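Local coordinates for protein probable M18 family aminopeptidase 1 (Thermotoga maritima, PDB 2GLF) that probably acts as a zinc-dependent M18-family metalloaminopeptidase, trimming residues from the N-terminal ends of peptides, at residues E15-S20 with S431-L436; A74-V79 with K295-I300; I130-H135 with F159-L164; A329-P334 with H342-L347. All coordinates share one frame; numbering follows the deposited sequence.

Interaction 1. Residues E15-S20 with S431-L436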
loop_
_atom_site.group_PDB
_atom_site.type_symbol
_atom_site.label_atom_id
_atom_site.label_comp_id
_atom_site.label_asym_id
_atom_site.label_seq_id
_atom_site.Cartn_x
_atom_site.Cartn_y
_atom_site.Cartn_z
ATOM N N GLU A 15 2.885 52.074 31.874
ATOM C CA GLU A 15 1.457 51.867 31.666
ATOM C C GLU A 15 1.138 50.429 31.253
ATOM O O GLU A 15 0.110 49.883 31.643
ATOM C CB GLU A 15 0.911 52.861 30.629
ATOM C CG GLU A 15 0.920 54.307 31.112
ATOM C CD GLU A 15 0.220 55.263 30.162
ATOM O OE1 GLU A 15 -1.001 55.114 29.952
ATOM O OE2 GLU A 15 0.889 56.169 29.623
ATOM N N ILE A 16 2.025 49.816 30.476
ATOM C CA ILE A 16 1.838 48.440 30.019
ATOM C C ILE A 16 1.971 47.482 31.199
ATOM O O ILE A 16 1.104 46.644 31.426
ATOM C CB ILE A 16 2.883 48.079 28.929
ATOM C CG1 ILE A 16 2.558 48.836 27.632
ATOM C CG2 ILE A 16 2.915 46.577 28.702
ATOM C CD1 ILE A 16 3.668 48.823 26.619
ATOM N N GLU A 17 3.060 47.614 31.952
ATOM C CA GLU A 17 3.291 46.769 33.120
ATOM C C GLU A 17 2.118 46.822 34.086
ATOM O O GLU A 17 1.602 45.787 34.519
ATOM C CB GLU A 17 4.560 47.206 33.849
ATOM C CG GLU A 17 5.801 46.520 33.354
ATOM C CD GLU A 17 5.667 45.019 33.432
ATOM O OE1 GLU A 17 5.383 44.510 34.538
ATOM O OE2 GLU A 17 5.840 44.352 32.389
ATOM N N ALA A 18 1.702 48.039 34.426
ATOM C CA ALA A 18 0.591 48.233 35.346
ATOM C C ALA A 18 -0.647 47.514 34.831
ATOM O O ALA A 18 -1.264 46.738 35.554
ATOM C CB ALA A 18 0.302 49.717 35.506
ATOM N N PHE A 19 -0.982 47.762 33.568
ATOM C CA PHE A 19 -2.154 47.167 32.948
ATOM C C PHE A 19 -2.089 45.648 32.839
ATOM O O PHE A 19 -3.123 44.974 32.914
ATOM C CB PHE A 19 -2.382 47.755 31.555
ATOM C CG PHE A 19 -3.727 47.422 30.987
ATOM C CD1 PHE A 19 -4.873 48.032 31.487
ATOM C CD2 PHE A 19 -3.861 46.453 30.004
ATOM C CE1 PHE A 19 -6.134 47.679 31.020
ATOM C CE2 PHE A 19 -5.115 46.091 29.529
ATOM C CZ PHE A 19 -6.257 46.704 30.040
ATOM N N SER A 20 -0.886 45.108 32.651
ATOM C CA SER A 20 -0.728 43.661 32.536
ATOM C C SER A 20 -0.882 43.046 33.920
ATOM O O SER A 20 -1.405 41.937 34.069
ATOM C CB SER A 20 0.644 43.305 31.958
ATOM O OG SER A 20 1.683 43.612 32.873
ATOM N N SER A 431 0.555 35.671 25.002
ATOM C CA SER A 431 0.151 36.928 24.382
ATOM C C SER A 431 1.182 37.981 24.764
ATOM O O SER A 431 1.973 37.774 25.678
ATOM C CB SER A 431 -1.223 37.362 24.886
ATOM O OG SER A 431 -1.167 37.721 26.255
ATOM N N SER A 432 1.169 39.109 24.064
ATOM C CA SER A 432 2.103 40.196 24.337
ATOM C C SER A 432 1.497 41.218 25.306
ATOM O O SER A 432 0.312 41.535 25.215
ATOM C CB SER A 432 2.474 40.891 23.026
ATOM O OG SER A 432 3.140 42.115 23.260
ATOM N N LYS A 433 2.299 41.723 26.239
ATOM C CA LYS A 433 1.811 42.730 27.184
ATOM C C LYS A 433 1.479 44.002 26.413
ATOM O O LYS A 433 0.500 44.684 26.715
ATOM C CB LYS A 433 2.867 43.061 28.243
ATOM C CG LYS A 433 3.048 42.007 29.301
ATOM C CD LYS A 433 4.150 42.398 30.255
ATOM C CE LYS A 433 4.339 41.339 31.322
ATOM N NZ LYS A 433 5.412 41.725 32.279
ATOM N N ALA A 434 2.307 44.320 25.423
ATOM C CA ALA A 434 2.094 45.507 24.601
ATOM C C ALA A 434 0.778 45.410 23.823
ATOM O O ALA A 434 0.040 46.390 23.724
ATOM C CB ALA A 434 3.269 45.702 23.637
ATOM N N ASP A 435 0.482 44.234 23.276
ATOM C CA ASP A 435 -0.754 44.071 22.521
ATOM C C ASP A 435 -1.956 44.117 23.455
ATOM O O ASP A 435 -2.985 44.724 23.139
ATOM C CB ASP A 435 -0.748 42.758 21.728
ATOM C CG ASP A 435 0.265 42.763 20.584
ATOM O OD1 ASP A 435 0.532 43.840 20.010
ATOM O OD2 ASP A 435 0.784 41.682 20.244
ATOM N N LEU A 436 -1.822 43.479 24.611
ATOM C CA LEU A 436 -2.894 43.461 25.597
ATOM C C LEU A 436 -3.378 44.900 25.812
ATOM O O LEU A 436 -4.573 45.197 25.707
ATOM C CB LEU A 436 -2.363 42.878 26.907
ATOM C CG LEU A 436 -3.274 42.516 28.085
ATOM C CD1 LEU A 436 -2.826 43.299 29.302
ATOM C CD2 LEU A 436 -4.735 42.784 27.768
#
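Lys433, the first residue of helix 433-449, lays its side chain against helix 13-29, where Ile16, Ser20 and Glu17 meet it in turn from root to tip. Lys433 CB rests 3.5 Å from Ile16 CG2. Farther out, Lys433 CG passes Ser20 CB at 3.8 Å. The chain is extended from there on, and both CD and CE run alongside the Ser20 hydroxyl, with Lys433 CD 3.8 Å from Ser20 OG. Ser20 OG is itself turned back onto its own helix, donating to Glu17 O at 2.7 Å. At the tip, Lys433 NZ donates to Glu17 OE2 over 2.7 Å in a salt bridge that uses the syn lone pair of the carboxylate. Glu17 CB points away from the partner segment; a bend at chi2 (-56°) swings the carboxylate back to the ammonium.

Apart from this ion pair, Phe19 and Leu436 make an apolar contact. Leu436 holds its CG anti to the backbone N (chi1 -170°), which brings CD1 obliquely to the ring, 3.4 Å from Phe19 CD2. The Phe19 ring stacks on Tyr440, while Leu436 reaches Ile252 and Thr256 of helix 248-263. Ser432 is the N-cap of the C-terminal helix, its OG accepting weak bonds from Ala434 N and Asp435 N.

The ammonium of Lys433, a buried residue, has further partners in Glu235, a second salt bridge, and in the carbonyl of Arg240. These surroundings would be expected to favour its charged form, so the N-terminal helix is joined to the C-terminal one by an ammonium shared between two carboxylates, beside apolar contacts.

Interaction 2. Residues A74-V79 with K295-I300; sequences AAFRVV and KALRQI
Phe76 presents its ring to three residues of helix 292-303, each arriving from a different direction. Ile300 lies over one face: its CD1 is 4.0 Å from the centroid of the Phe76 ring and 29° off the normal, a CH-pi contact. Ala296 comes to the rim, near the ring plane, with its CB 4.0 Å from Phe76 CE1. The Leu297 side chain crosses that of Phe76 at about a right angle, its CD2 lying 3.7 Å from Phe76 CE2, neither over the face nor at the edge. The ring owes this position to chi1 of -52°, which places CG opposite the carbonyl carbon and directs the aromatic group to the helix. Beside it, Val78 and Ile300 reach toward each other tip to tip, Val78 CG2 standing 3.9 Å from Ile300 CG2. Ile300 thus uses two branches, CD1 mainly on the ring and CG2 on Val78. Replacing Phe76 with an alanine would probably strip Ile300 CD1 of its aromatic face and open a gap beside Ala296 CB and Leu297 CD2, which would lose their partner.

No hydrogen bond crosses the interface, and the axes of strand 74-77 and helix 295-300 run 10.5 Å apart at 33°, the arrangement of a helix laid on a sheet in an alpha/beta fold. Strand 73-77 sits between strands 64-67 and 270-275 of the mixed sheet, and Arg77 reaches the carbonyls of Leu261 and Ala264. Leu297 also touches Leu313 of helix 310-318, while Arg298 forms a salt bridge to Asp314 of a second subunit.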
loop_
_atom_site.group_PDB
_atom_site.type_symbol
_atom_site.label_atom_id
_atom_site.label_comp_id
_atom_site.label_asym_id
_atom_site.label_seq_id
_atom_site.Cartn_x
_atom_site.Cartn_y
_atom_site.Cartn_z
ATOM N N ALA A 74 -24.294 40.948 29.754
ATOM C CA ALA A 74 -24.199 42.104 28.878
ATOM C C ALA A 74 -24.204 43.371 29.737
ATOM O O ALA A 74 -25.009 43.508 30.655
ATOM C CB ALA A 74 -25.369 42.114 27.905
ATOM N N ALA A 75 -23.291 44.286 29.445
ATOM C CA ALA A 75 -23.206 45.527 30.198
ATOM C C ALA A 75 -23.324 46.714 29.261
ATOM O O ALA A 75 -22.597 46.806 28.276
ATOM C CB ALA A 75 -21.891 45.596 30.950
ATOM N N PHE A 76 -24.247 47.620 29.563
ATOM C CA PHE A 76 -24.418 48.795 28.727
ATOM C C PHE A 76 -24.186 50.082 29.496
ATOM O O PHE A 76 -24.115 50.105 30.728
ATOM C CB PHE A 76 -25.825 48.853 28.124
ATOM C CG PHE A 76 -26.234 47.604 27.409
ATOM C CD1 PHE A 76 -27.027 46.649 28.047
ATOM C CD2 PHE A 76 -25.821 47.369 26.098
ATOM C CE1 PHE A 76 -27.398 45.482 27.392
ATOM C CE2 PHE A 76 -26.187 46.200 25.433
ATOM C CZ PHE A 76 -26.975 45.255 26.079
ATOM N N ARG A 77 -24.046 51.152 28.727
ATOM C CA ARG A 77 -23.886 52.499 29.243
ATOM C C ARG A 77 -24.727 53.313 28.273
ATOM O O ARG A 77 -24.204 53.988 27.386
ATOM C CB ARG A 77 -22.418 52.947 29.217
ATOM C CG ARG A 77 -21.611 52.422 30.384
ATOM C CD ARG A 77 -20.212 52.998 30.407
ATOM N NE ARG A 77 -20.226 54.451 30.546
ATOM C CZ ARG A 77 -19.138 55.220 30.490
ATOM N NH1 ARG A 77 -17.944 54.677 30.299
ATOM N NH2 ARG A 77 -19.248 56.538 30.611
ATOM N N VAL A 78 -26.045 53.183 28.419
ATOM C CA VAL A 78 -26.988 53.899 27.576
ATOM C C VAL A 78 -26.768 55.365 27.888
ATOM O O VAL A 78 -26.783 55.768 29.054
ATOM C CB VAL A 78 -28.433 53.506 27.899
ATOM C CG1 VAL A 78 -29.384 54.312 27.054
ATOM C CG2 VAL A 78 -28.632 52.025 27.635
ATOM N N VAL A 79 -26.556 56.156 26.844
ATOM C CA VAL A 79 -26.278 57.569 27.009
ATOM C C VAL A 79 -27.123 58.439 26.084
ATOM O O VAL A 79 -27.055 59.667 26.131
ATOM C CB VAL A 79 -24.768 57.815 26.771
ATOM C CG1 VAL A 79 -24.453 59.287 26.739
ATOM C CG2 VAL A 79 -23.968 57.146 27.883
ATOM N N LYS A 295 -33.143 40.477 23.639
ATOM C CA LYS A 295 -34.042 40.596 24.774
ATOM C C LYS A 295 -33.497 41.689 25.677
ATOM O O LYS A 295 -34.255 42.377 26.361
ATOM C CB LYS A 295 -34.118 39.275 25.538
ATOM C CG LYS A 295 -34.823 39.378 26.873
ATOM C CD LYS A 295 -35.059 38.014 27.470
ATOM C CE LYS A 295 -35.295 38.112 28.959
ATOM N NZ LYS A 295 -34.077 38.592 29.673
ATOM N N ALA A 296 -32.177 41.844 25.670
ATOM C CA ALA A 296 -31.511 42.865 26.476
ATOM C C ALA A 296 -31.747 44.241 25.880
ATOM O O ALA A 296 -31.932 45.214 26.606
ATOM C CB ALA A 296 -30.012 42.589 26.547
ATOM N N LEU A 297 -31.737 44.318 24.555
ATOM C CA LEU A 297 -31.946 45.587 23.877
ATOM C C LEU A 297 -33.415 46.011 23.895
ATOM O O LEU A 297 -33.725 47.191 24.054
ATOM C CB LEU A 297 -31.416 45.510 22.438
ATOM C CG LEU A 297 -29.899 45.303 22.315
ATOM C CD1 LEU A 297 -29.466 45.597 20.894
ATOM C CD2 LEU A 297 -29.149 46.219 23.271
ATOM N N ARG A 298 -34.319 45.049 23.742
ATOM C CA ARG A 298 -35.744 45.354 23.767
ATOM C C ARG A 298 -36.145 45.911 25.134
ATOM O O ARG A 298 -36.928 46.858 25.222
ATOM C CB ARG A 298 -36.573 44.103 23.449
ATOM C CG ARG A 298 -36.762 43.843 21.966
ATOM C CD ARG A 298 -37.841 42.793 21.737
ATOM N NE ARG A 298 -37.402 41.456 22.125
ATOM C CZ ARG A 298 -36.676 40.652 21.352
ATOM N NH1 ARG A 298 -36.310 41.042 20.141
ATOM N NH2 ARG A 298 -36.305 39.459 21.795
ATOM N N GLN A 299 -35.606 45.327 26.200
ATOM C CA GLN A 299 -35.921 45.791 27.543
ATOM C C GLN A 299 -35.568 47.268 27.653
ATOM O O GLN A 299 -36.348 48.068 28.166
ATOM C CB GLN A 299 -35.134 44.994 28.580
ATOM C CG GLN A 299 -35.476 45.347 30.015
ATOM C CD GLN A 299 -36.952 45.159 30.327
ATOM O OE1 GLN A 299 -37.506 44.073 30.143
ATOM N NE2 GLN A 299 -37.595 46.220 30.806
ATOM N N ILE A 300 -34.390 47.619 27.156
ATOM C CA ILE A 300 -33.921 48.994 27.192
ATOM C C ILE A 300 -34.798 49.884 26.311
ATOM O O ILE A 300 -35.077 51.033 26.662
ATOM C CB ILE A 300 -32.441 49.079 26.728
ATOM C CG1 ILE A 300 -31.544 48.396 27.769
ATOM C CG2 ILE A 300 -32.024 50.545 26.507
ATOM C CD1 ILE A 300 -30.086 48.336 27.378
#

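Interaction 3. Residues I130-H135 with F159-L164; sequences IPLEIH and FTIPDL
Leu132 and Phe159 form a single antiparallel bridge, a hydrogen-bonded pair that joins the loop 159-164 to strand 132-139 of the six-stranded antiparallel sheet. Both backbone groups of each residue are used: Leu132 N donates to Phe159 O at 2.8 Å, and Phe159 N returns a bond to Leu132 O at 2.9 Å. Phe159 O also receives a CA-H...O contact from Pro131 CA, 3.5 Å away. Past the bridge the chains diverge and a water takes over, accepting from Ile130 N at 3.2 Å and from Ile161 N at 2.7 Å. Thr160 pairs through its backbone with Ile187 of strand 185-189.

Several polar side chains have identified partners. His135 NE2 donates to Glu133 OE1 at 3.1 Å, meeting it from above the carboxylate plane; Lys31 adds a salt bridge to the same oxygen, and His135 ND1 is hydrogen-bonded to His149. Asp163 OD2 bonds to Lys123 and Tyr125 of a third subunit, so this loop belongs to an assembly interface.

On the apolar side, Phe159 holds CG anti to the carbonyl carbon (chi1 -55°), which sets one face of its ring under Ile134 CD1, 3.7 Å from the Phe159 ring centroid and 21° off the normal.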
loop_
_atom_site.group_PDB
_atom_site.type_symbol
_atom_site.label_atom_id
_atom_site.label_comp_id
_atom_site.label_asym_id
_atom_site.label_seq_id
_atom_site.Cartn_x
_atom_site.Cartn_y
_atom_site.Cartn_z
ATOM N N ILE A 130 -0.181 16.801 33.661
ATOM C CA ILE A 130 -0.205 18.230 33.920
ATOM C C ILE A 130 -1.147 18.452 35.101
ATOM O O ILE A 130 -2.233 17.878 35.140
ATOM C CB ILE A 130 -0.682 18.972 32.633
ATOM C CG1 ILE A 130 0.545 19.458 31.864
ATOM C CG2 ILE A 130 -1.640 20.105 32.949
ATOM C CD1 ILE A 130 0.238 19.983 30.467
ATOM N N PRO A 131 -0.732 19.256 36.099
ATOM C CA PRO A 131 -1.606 19.498 37.255
ATOM C C PRO A 131 -2.921 20.168 36.858
ATOM O O PRO A 131 -2.927 21.135 36.095
ATOM C CB PRO A 131 -0.742 20.374 38.172
ATOM C CG PRO A 131 0.141 21.099 37.222
ATOM C CD PRO A 131 0.522 20.020 36.224
ATOM N N LEU A 132 -4.030 19.644 37.374
ATOM C CA LEU A 132 -5.349 20.186 37.068
ATOM C C LEU A 132 -6.088 20.682 38.302
ATOM O O LEU A 132 -5.799 20.272 39.420
ATOM C CB LEU A 132 -6.241 19.130 36.390
ATOM C CG LEU A 132 -5.991 18.460 35.033
ATOM C CD1 LEU A 132 -5.338 19.429 34.057
ATOM C CD2 LEU A 132 -5.138 17.245 35.246
ATOM N N GLU A 133 -7.062 21.559 38.067
ATOM C CA GLU A 133 -7.924 22.120 39.106
ATOM C C GLU A 133 -9.379 21.770 38.771
ATOM O O GLU A 133 -9.773 21.781 37.604
ATOM C CB GLU A 133 -7.807 23.642 39.146
ATOM C CG GLU A 133 -6.484 24.185 39.616
ATOM C CD GLU A 133 -6.473 25.705 39.635
ATOM O OE1 GLU A 133 -7.401 26.297 40.224
ATOM O OE2 GLU A 133 -5.538 26.308 39.067
ATOM N N ILE A 134 -10.172 21.453 39.786
ATOM C CA ILE A 134 -11.589 21.153 39.571
ATOM C C ILE A 134 -12.379 22.421 39.899
ATOM O O ILE A 134 -12.084 23.097 40.875
ATOM C CB ILE A 134 -12.077 20.022 40.493
ATOM C CG1 ILE A 134 -11.637 18.673 39.952
ATOM C CG2 ILE A 134 -13.578 20.039 40.593
ATOM C CD1 ILE A 134 -12.025 17.529 40.866
ATOM N N HIS A 135 -13.377 22.743 39.084
ATOM C CA HIS A 135 -14.196 23.934 39.309
ATOM C C HIS A 135 -15.625 23.736 38.818
ATOM O O HIS A 135 -15.848 23.185 37.742
ATOM C CB HIS A 135 -13.595 25.140 38.588
ATOM C CG HIS A 135 -12.396 25.720 39.268
ATOM N ND1 HIS A 135 -12.456 26.288 40.521
ATOM C CD2 HIS A 135 -11.111 25.845 38.860
ATOM C CE1 HIS A 135 -11.261 26.739 40.858
ATOM N NE2 HIS A 135 -10.427 26.483 39.867
ATOM N N PHE A 159 -5.182 17.665 40.554
ATOM C CA PHE A 159 -5.442 16.371 39.946
ATOM C C PHE A 159 -4.578 16.161 38.710
ATOM O O PHE A 159 -3.827 17.051 38.317
ATOM C CB PHE A 159 -6.924 16.251 39.604
ATOM C CG PHE A 159 -7.813 16.498 40.775
ATOM C CD1 PHE A 159 -8.086 17.796 41.191
ATOM C CD2 PHE A 159 -8.322 15.433 41.512
ATOM C CE1 PHE A 159 -8.848 18.031 42.324
ATOM C CE2 PHE A 159 -9.089 15.660 42.655
ATOM C CZ PHE A 159 -9.350 16.959 43.059
ATOM N N THR A 160 -4.667 14.979 38.112
ATOM C CA THR A 160 -3.880 14.689 36.925
ATOM C C THR A 160 -4.446 13.539 36.128
ATOM O O THR A 160 -5.269 12.757 36.612
ATOM C CB THR A 160 -2.442 14.263 37.258
ATOM O OG1 THR A 160 -2.042 14.840 38.501
ATOM C CG2 THR A 160 -1.493 14.717 36.165
ATOM N N ILE A 161 -3.977 13.460 34.890
ATOM C CA ILE A 161 -4.318 12.393 33.981
ATOM C C ILE A 161 -2.904 12.002 33.581
ATOM O O ILE A 161 -2.340 12.562 32.649
ATOM C CB ILE A 161 -5.103 12.903 32.759
ATOM C CG1 ILE A 161 -6.356 13.655 33.220
ATOM C CG2 ILE A 161 -5.499 11.732 31.872
ATOM C CD1 ILE A 161 -7.122 14.325 32.098
ATOM N N PRO A 162 -2.294 11.064 34.327
ATOM C CA PRO A 162 -0.928 10.584 34.073
ATOM C C PRO A 162 -0.757 9.886 32.727
ATOM O O PRO A 162 -1.419 8.891 32.455
ATOM C CB PRO A 162 -0.673 9.640 35.245
ATOM C CG PRO A 162 -2.057 9.085 35.524
ATOM C CD PRO A 162 -2.920 10.316 35.433
ATOM N N ASP A 163 0.133 10.410 31.889
ATOM C CA ASP A 163 0.373 9.825 30.579
ATOM C C ASP A 163 1.226 8.581 30.754
ATOM O O ASP A 163 2.027 8.517 31.677
ATOM C CB ASP A 163 1.081 10.831 29.672
ATOM C CG ASP A 163 1.321 10.287 28.281
ATOM O OD1 ASP A 163 0.563 9.391 27.856
ATOM O OD2 ASP A 163 2.256 10.761 27.606
ATOM N N LEU A 164 1.044 7.597 29.874
ATOM C CA LEU A 164 1.792 6.339 29.930
ATOM C C LEU A 164 3.278 6.599 29.764
ATOM O O LEU A 164 3.673 7.363 28.884
ATOM C CB LEU A 164 1.313 5.399 28.823
ATOM C CG LEU A 164 1.895 3.988 28.742
ATOM C CD1 LEU A 164 1.660 3.249 30.037
ATOM C CD2 LEU A 164 1.235 3.236 27.596
HETATM O O HOH W 1 -3.160 15.642 33.606
#

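Interaction 4. Residues A329-P334 with H342-L347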
loop_
_atom_site.group_PDB
_atom_site.type_symbol
_atom_site.label_atom_id
_atom_site.label_comp_id
_atom_site.label_asym_id
_atom_site.label_seq_id
_atom_site.Cartn_x
_atom_site.Cartn_y
_atom_site.Cartn_z
ATOM N N ALA A 329 -4.065 34.297 15.400
ATOM C CA ALA A 329 -2.832 33.548 15.593
ATOM C C ALA A 329 -1.619 34.333 15.139
ATOM O O ALA A 329 -1.572 34.808 14.013
ATOM C CB ALA A 329 -2.914 32.234 14.838
ATOM N N ALA A 330 -0.644 34.482 16.024
ATOM C CA ALA A 330 0.584 35.197 15.697
ATOM C C ALA A 330 1.510 34.184 15.023
ATOM O O ALA A 330 1.261 32.980 15.109
ATOM C CB ALA A 330 1.219 35.736 16.960
ATOM N N VAL A 331 2.565 34.635 14.347
ATOM C CA VAL A 331 3.437 33.661 13.702
ATOM C C VAL A 331 4.293 32.981 14.753
ATOM O O VAL A 331 4.899 33.635 15.602
ATOM C CB VAL A 331 4.370 34.284 12.624
ATOM C CG1 VAL A 331 3.550 35.010 11.569
ATOM C CG2 VAL A 331 5.348 35.215 13.265
ATOM N N ASN A 332 4.302 31.654 14.699
ATOM C CA ASN A 332 5.073 30.818 15.607
ATOM C C ASN A 332 6.264 30.399 14.743
ATOM O O ASN A 332 6.186 29.434 13.986
ATOM C CB ASN A 332 4.217 29.618 16.001
ATOM C CG ASN A 332 4.721 28.915 17.227
ATOM O OD1 ASN A 332 3.932 28.450 18.041
ATOM N ND2 ASN A 332 6.032 28.817 17.364
ATOM N N PRO A 333 7.386 31.126 14.850
ATOM C CA PRO A 333 8.602 30.862 14.076
ATOM C C PRO A 333 8.795 29.449 13.502
ATOM O O PRO A 333 8.737 29.260 12.284
ATOM C CB PRO A 333 9.709 31.283 15.035
ATOM C CG PRO A 333 9.101 32.443 15.712
ATOM C CD PRO A 333 7.701 31.960 16.027
ATOM N N PRO A 334 9.015 28.438 14.361
ATOM C CA PRO A 334 9.208 27.077 13.841
ATOM C C PRO A 334 8.120 26.592 12.883
ATOM O O PRO A 334 8.363 25.705 12.062
ATOM C CB PRO A 334 9.275 26.228 15.110
ATOM C CG PRO A 334 8.411 26.999 16.075
ATOM C CD PRO A 334 8.861 28.418 15.826
ATOM N N HIS A 342 2.907 38.002 4.752
ATOM C CA HIS A 342 2.494 39.352 4.381
ATOM C C HIS A 342 1.101 39.737 4.896
ATOM O O HIS A 342 0.677 40.882 4.753
ATOM C CB HIS A 342 2.565 39.531 2.858
ATOM C CG HIS A 342 2.568 40.966 2.421
ATOM N ND1 HIS A 342 3.497 41.880 2.873
ATOM C CD2 HIS A 342 1.756 41.645 1.575
ATOM C CE1 HIS A 342 3.256 43.059 2.325
ATOM N NE2 HIS A 342 2.205 42.944 1.533
ATOM N N ASN A 343 0.395 38.790 5.504
ATOM C CA ASN A 343 -0.945 39.052 6.040
ATOM C C ASN A 343 -1.138 38.347 7.380
ATOM O O ASN A 343 -2.262 37.992 7.746
ATOM C CB ASN A 343 -2.022 38.582 5.055
ATOM C CG ASN A 343 -2.210 39.542 3.888
ATOM O OD1 ASN A 343 -2.954 40.515 3.984
ATOM N ND2 ASN A 343 -1.524 39.274 2.783
ATOM N N ALA A 344 -0.032 38.153 8.102
ATOM C CA ALA A 344 -0.045 37.491 9.406
ATOM C C ALA A 344 0.399 38.443 10.511
ATOM O O ALA A 344 1.301 39.257 10.323
ATOM C CB ALA A 344 0.866 36.285 9.376
ATOM N N PRO A 345 -0.229 38.351 11.685
ATOM C CA PRO A 345 0.139 39.229 12.794
ATOM C C PRO A 345 1.407 38.791 13.515
ATOM O O PRO A 345 1.723 37.599 13.570
ATOM C CB PRO A 345 -1.079 39.153 13.699
ATOM C CG PRO A 345 -1.502 37.730 13.531
ATOM C CD PRO A 345 -1.407 37.538 12.030
ATOM N N LYS A 346 2.123 39.767 14.068
ATOM C CA LYS A 346 3.349 39.514 14.821
ATOM C C LYS A 346 3.111 40.039 16.239
ATOM O O LYS A 346 2.416 41.049 16.421
ATOM C CB LYS A 346 4.527 40.267 14.195
ATOM C CG LYS A 346 4.789 39.960 12.736
ATOM C CD LYS A 346 5.396 38.583 12.551
ATOM C CE LYS A 346 6.654 38.665 11.700
ATOM N NZ LYS A 346 7.649 39.555 12.348
ATOM N N LEU A 347 3.681 39.360 17.235
ATOM C CA LEU A 347 3.531 39.773 18.633
ATOM C C LEU A 347 4.124 41.155 18.900
ATOM O O LEU A 347 5.224 41.464 18.453
ATOM C CB LEU A 347 4.209 38.768 19.568
ATOM C CG LEU A 347 3.615 37.371 19.709
ATOM C CD1 LEU A 347 4.586 36.497 20.494
ATOM C CD2 LEU A 347 2.271 37.451 20.410
HETATM O O HOH W 2 4.543 36.786 16.248
#
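Pro345 and Val331 meet through flat peptide groups, with no aromatic ring in the contact. The Pro345 carbonyl is approached end-on: Val331 N donates to Pro345 O at 3.2 Å, with a C=O...N angle of 168°. A second, weaker grip on Pro345 O comes from Ala330 CA at 3.4 Å. The pyrrolidine ring turns its CG and CD to the carbonyl oxygen of Ala329. A water links the next peptides, donating to Val331 O and accepting from Leu347 N at 2.9 Å.

Val331 splits its methyls: chi1 (-57°) sets CG1 anti to the carbonyl carbon, 3.7 Å from Ala344 CB, and turns CG2 toward Lys346 CD. The bent lysine chain carries its NZ on to Gln110 of a third subunit. With a glycine in place of Val331, the loss of both methyls would probably bare Ala344 CB and leave the aliphatic part of Lys346 freer to turn. Ala330 CB packs on Leu347 CD2 at 4.0 Å.

Together these contacts close the neck of the long loop between strands 321-329 and 351-354. The Ala329 side chain is about 11 Å from a bound manganese; strand 321-329 also carries Asp326, a manganese ligand, which fits the zinc-exopeptidase clan.

Along the chain, interaction 1 brackets the other three, joining helix 13-29 near the N-terminus to the C-terminal helix 433-449. Interaction 2 spans a shorter range that contains interaction 3, and interaction 4 follows both. The mixed sheet supplies strand 73-77 to interaction 2, and its strand 321-329 leads into interaction 4. Interaction 3 belongs instead to the separate antiparallel sheet, its centre about 41 Å from that of interaction 2, across the middle of the chain. Interactions 1 and 4 touch, with Asp435 OD2 3.6 Å from Leu347 C and centres about 19 Å apart. Interactions 2, 3 and 4 border other subunits, the last two the same one; interaction 1 lies within one chain.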